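Side-chain contacts in glucose-6-phosphate dehydrogenase (Trypanosoma cruzi, PDB 5AQ1), which oxidises glucose 6-phosphate with NADP+ to 6-phosphogluconolactone and NADPH, the entry step of the pentose phosphate pathway: residues M76-V79 and E80-K83; N220-V223 and T224-N228. All coordinates share one frame; numbering follows the deposited sequence.

Contact 1 of 2, residues M76-V79 and E80-K83; sequences MEDV and EKWK
Met76 lays its sulfur over one face of the Trp82 indole, a Met-aromatic contact between a loop residue and the first turn of the helix that follows. Met76 SD stands 3.8 Å from the centroid of the Trp82 five-membered ring, 23° off the ring normal, and comes nearest at Trp82 CD2. Bends at chi2 and chi3 bring the sulfur there, offset toward the rim. Trp82 CB leads toward the loop, and chi1 of 170° turns the indole across the end of Met76 so that a face meets SD.

This is the start of helix 79-87, which follows strand 67-72 in the NAD-binding domain, with Asp78 at the N-cap position. Trp82 N donates to Asp78 O at 3.2 Å and Lys83 N to Val79 O at 3.0 Å, opening the helical ladder. The Asp78 carboxylate lies across Lys81, OD2 reaching Lys81 CB at 3.4 Å. Val79 CG1 packs at a slant on Lys83 CD at 3.7 Å. Lys83 NZ meets Glu80 OE2 on its syn side, somewhat out of the carboxylate plane, in a 3.0 Å salt bridge, and also donates to Leu105 O and Ile108 O. Tyr110 of strand 108-112 packs edge-to-face with Trp82 and touches Met76 and Val79.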
loop_
_atom_site.group_PDB
_atom_site.type_symbol
_atom_site.label_atom_id
_atom_site.label_comp_id
_atom_site.label_asym_id
_atom_site.label_seq_id
_atom_site.Cartn_x
_atom_site.Cartn_y
_atom_site.Cartn_z
ATOM N N MET B 76 -32.189 37.877 42.226
ATOM C CA MET B 76 -32.581 36.633 42.873
ATOM C C MET B 76 -33.159 36.938 44.252
ATOM O O MET B 76 -32.442 37.394 45.144
ATOM C CB MET B 76 -31.375 35.697 42.994
ATOM C CG MET B 76 -31.717 34.219 42.888
ATOM S SD MET B 76 -31.624 33.588 41.199
ATOM C CE MET B 76 -33.057 34.331 40.420
ATOM N N GLU B 77 -34.457 36.685 44.416
ATOM C CA GLU B 77 -35.142 36.951 45.682
ATOM C C GLU B 77 -34.699 35.922 46.727
ATOM O O GLU B 77 -34.450 36.273 47.881
ATOM C CB GLU B 77 -36.682 36.933 45.525
ATOM C CG GLU B 77 -37.322 38.046 44.676
ATOM C CD GLU B 77 -37.219 37.799 43.176
ATOM O OE1 GLU B 77 -36.320 37.044 42.741
ATOM O OE2 GLU B 77 -38.048 38.360 42.425
ATOM N N ASP B 78 -34.592 34.658 46.313
ATOM C CA ASP B 78 -34.114 33.585 47.185
ATOM C C ASP B 78 -33.116 32.705 46.425
ATOM O O ASP B 78 -33.502 31.912 45.564
ATOM C CB ASP B 78 -35.291 32.750 47.699
ATOM C CG ASP B 78 -34.910 31.839 48.860
ATOM O OD1 ASP B 78 -33.717 31.768 49.224
ATOM O OD2 ASP B 78 -35.817 31.188 49.415
ATOM N N VAL B 79 -31.837 32.849 46.762
ATOM C CA VAL B 79 -30.761 32.141 46.066
ATOM C C VAL B 79 -30.776 30.660 46.432
ATOM O O VAL B 79 -30.621 29.801 45.565
ATOM C CB VAL B 79 -29.369 32.740 46.383
ATOM C CG1 VAL B 79 -28.290 32.068 45.541
ATOM C CG2 VAL B 79 -29.351 34.242 46.135
ATOM N N GLU B 80 -30.964 30.370 47.715
ATOM C CA GLU B 80 -31.041 28.987 48.203
ATOM C C GLU B 80 -32.161 28.173 47.544
ATOM O O GLU B 80 -31.985 26.984 47.268
ATOM C CB GLU B 80 -31.193 28.963 49.737
ATOM C CG GLU B 80 -30.003 28.405 50.513
ATOM C CD GLU B 80 -28.664 28.645 49.840
ATOM O OE1 GLU B 80 -28.359 29.810 49.508
ATOM O OE2 GLU B 80 -27.923 27.662 49.631
ATOM N N LYS B 81 -33.302 28.813 47.296
ATOM C CA LYS B 81 -34.448 28.132 46.694
ATOM C C LYS B 81 -34.196 27.865 45.217
ATOM O O LYS B 81 -34.439 26.761 44.730
ATOM C CB LYS B 81 -35.728 28.952 46.871
ATOM C CG LYS B 81 -37.000 28.141 46.677
ATOM C CD LYS B 81 -38.250 28.994 46.826
ATOM C CE LYS B 81 -38.682 29.587 45.494
ATOM N NZ LYS B 81 -39.839 30.511 45.653
ATOM N N TRP B 82 -33.712 28.887 44.514
ATOM C CA TRP B 82 -33.301 28.761 43.111
ATOM C C TRP B 82 -32.327 27.601 42.916
ATOM O O TRP B 82 -32.474 26.808 41.988
ATOM C CB TRP B 82 -32.669 30.073 42.636
ATOM C CG TRP B 82 -31.996 30.008 41.295
ATOM C CD1 TRP B 82 -32.584 29.763 40.091
ATOM C CD2 TRP B 82 -30.602 30.222 41.025
ATOM N NE1 TRP B 82 -31.645 29.799 39.087
ATOM C CE2 TRP B 82 -30.421 30.082 39.634
ATOM C CE3 TRP B 82 -29.492 30.519 41.825
ATOM C CZ2 TRP B 82 -29.172 30.226 39.024
ATOM C CZ3 TRP B 82 -28.250 30.661 41.218
ATOM C CH2 TRP B 82 -28.101 30.512 39.833
ATOM N N LYS B 83 -31.340 27.502 43.803
ATOM C CA LYS B 83 -30.358 26.421 43.752
ATOM C C LYS B 83 -30.994 25.054 44.000
ATOM O O LYS B 83 -30.768 24.111 43.243
ATOM C CB LYS B 83 -29.238 26.665 44.765
ATOM C CG LYS B 83 -28.253 27.740 44.335
ATOM C CD LYS B 83 -27.580 28.410 45.522
ATOM C CE LYS B 83 -26.861 27.411 46.406
ATOM N NZ LYS B 83 -25.994 28.086 47.410
#

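Contact 2 of 2, residues N220-V223 and T224-N228; sequences NIIV and TRFAN
Thr224 sets its OG1 beside its backbone N and opposite its carbonyl carbon (chi1 -59°), a rotation that turns the hydroxyl back along the helix to Asn220 O. Phe226, with a similar chi1 of -57°, brings its ring rim back to Ile222.

Asn220 O is gripped twice by one residue. Thr224 N approaches it nearly along the C=O axis at 2.9 Å, in the ordinary backbone bond of the helix, whereas Thr224 OG1 adds a second bond at 2.7 Å from above the carbonyl plane, 45° out of it. The hydroxyl proton is thus spent inside the helix. The Asn220 amide crosses the threonine at about a right angle, and its OD1 accepts from Lys413 N of the second subunit.

Further along, Ile222 CG1 lies in the plane of the Phe226 ring, at its edge, 3.9 Å from Phe226 CD2. Arg225 covers a face of that ring with its CB, and its guanidinium lies with Phe226 CZ 3.3 Å above its plane, over its centre. Arg225 NH1 donates to Leu280 O and Met283 O, and the group makes a cation-pi contact with Trp235. Val223 CG1 meets Ala227 CB at 4.0 Å on another side of the helix.

Beyond the last turn, Asn228 ND2 folds back to Thr224 O at 2.9 Å, with the acceptor close to the amide plane; OD1 of the same amide accepts from Asn394 ND2 and Thr411 N of the second subunit. Side chains meeting at i to i+4, with a threonine hydroxyl returned to the carbonyl four residues earlier, are typical of an alpha-helix; here the short helix 221-226 packs on helix 264-282 and also meets the second subunit.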
loop_
_atom_site.group_PDB
_atom_site.type_symbol
_atom_site.label_atom_id
_atom_site.label_comp_id
_atom_site.label_asym_id
_atom_site.label_seq_id
_atom_site.Cartn_x
_atom_site.Cartn_y
_atom_site.Cartn_z
ATOM N N ASN B 220 -12.766 9.518 20.769
ATOM C CA ASN B 220 -12.084 8.279 20.433
ATOM C C ASN B 220 -11.599 8.196 18.982
ATOM O O ASN B 220 -10.882 7.255 18.628
ATOM C CB ASN B 220 -13.005 7.092 20.731
ATOM C CG ASN B 220 -12.262 5.767 20.749
ATOM O OD1 ASN B 220 -11.137 5.683 21.244
ATOM N ND2 ASN B 220 -12.886 4.725 20.211
ATOM N N ILE B 221 -11.983 9.156 18.142
ATOM C CA ILE B 221 -11.621 9.116 16.722
ATOM C C ILE B 221 -10.105 9.085 16.546
ATOM O O ILE B 221 -9.570 8.237 15.834
ATOM C CB ILE B 221 -12.202 10.314 15.942
ATOM C CG1 ILE B 221 -13.726 10.205 15.864
ATOM C CG2 ILE B 221 -11.627 10.367 14.532
ATOM C CD1 ILE B 221 -14.407 11.481 15.417
ATOM N N ILE B 222 -9.426 10.020 17.200
ATOM C CA ILE B 222 -7.974 10.141 17.108
ATOM C C ILE B 222 -7.252 8.864 17.558
ATOM O O ILE B 222 -6.275 8.459 16.934
ATOM C CB ILE B 222 -7.466 11.369 17.899
ATOM C CG1 ILE B 222 -5.991 11.631 17.606
ATOM C CG2 ILE B 222 -7.687 11.199 19.400
ATOM C CD1 ILE B 222 -5.526 12.995 18.066
ATOM N N VAL B 223 -7.749 8.224 18.617
ATOM C CA VAL B 223 -7.151 6.988 19.129
ATOM C C VAL B 223 -7.404 5.834 18.157
ATOM O O VAL B 223 -6.514 5.030 17.879
ATOM C CB VAL B 223 -7.716 6.599 20.516
ATOM C CG1 VAL B 223 -7.058 5.323 21.029
ATOM C CG2 VAL B 223 -7.516 7.731 21.514
ATOM N N THR B 224 -8.632 5.754 17.659
ATOM C CA THR B 224 -9.020 4.720 16.711
ATOM C C THR B 224 -8.133 4.743 15.468
ATOM O O THR B 224 -7.701 3.693 14.984
ATOM C CB THR B 224 -10.492 4.903 16.296
ATOM O OG1 THR B 224 -11.323 4.841 17.460
ATOM C CG2 THR B 224 -10.920 3.832 15.316
ATOM N N ARG B 225 -7.861 5.947 14.965
ATOM C CA ARG B 225 -7.126 6.120 13.716
ATOM C C ARG B 225 -5.623 5.885 13.851
ATOM O O ARG B 225 -5.020 5.222 13.001
ATOM C CB ARG B 225 -7.354 7.523 13.158
ATOM C CG ARG B 225 -8.720 7.733 12.527
ATOM C CD ARG B 225 -8.744 9.034 11.739
ATOM N NE ARG B 225 -7.710 9.034 10.707
ATOM C CZ ARG B 225 -7.199 10.119 10.129
ATOM N NH1 ARG B 225 -7.617 11.334 10.458
ATOM N NH2 ARG B 225 -6.251 9.981 9.204
ATOM N N PHE B 226 -5.021 6.426 14.910
ATOM C CA PHE B 226 -3.563 6.518 14.992
ATOM C C PHE B 226 -2.899 5.633 16.050
ATOM O O PHE B 226 -1.677 5.638 16.163
ATOM C CB PHE B 226 -3.151 7.976 15.200
ATOM C CG PHE B 226 -3.656 8.912 14.132
ATOM C CD1 PHE B 226 -3.253 8.765 12.812
ATOM C CD2 PHE B 226 -4.522 9.949 14.449
ATOM C CE1 PHE B 226 -3.709 9.627 11.827
ATOM C CE2 PHE B 226 -4.980 10.818 13.471
ATOM C CZ PHE B 226 -4.573 10.657 12.157
ATOM N N ALA B 227 -3.683 4.878 16.818
ATOM C CA ALA B 227 -3.123 3.916 17.780
ATOM C C ALA B 227 -3.161 2.486 17.247
ATOM O O ALA B 227 -2.620 1.573 17.869
ATOM C CB ALA B 227 -3.871 3.995 19.105
ATOM N N ASN B 228 -3.785 2.306 16.086
ATOM C CA ASN B 228 -4.102 0.989 15.557
ATOM C C ASN B 228 -3.590 0.833 14.133
ATOM O O ASN B 228 -4.003 1.576 13.243
ATOM C CB ASN B 228 -5.618 0.803 15.572
ATOM C CG ASN B 228 -6.194 0.888 16.964
ATOM O OD1 ASN B 228 -5.767 0.167 17.864
ATOM N ND2 ASN B 228 -7.164 1.771 17.153
#

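How the contacts relate
Both contacts are local, between neighbours along one continuous piece of chain, yet they lie on opposite sides of the chain's centre, their own centres about 46 Å apart. Contact 1 sits at the surface of the NAD-binding domain, at the start of helix 79-87, with the Met76 side chain about 8 Å from bound NADPH; no other subunit of the assembly touches it. Contact 2 is buried in the C-terminal domain, on helix 221-226, where the second subunit packs on it. The chemistry follows the setting: sulfur over indole and a lysine-glutamate pair at the first, a threonine hydroxyl spent on a backbone carbonyl and asparagine oxygens that accept from the second subunit at the other. The two hold no element in common.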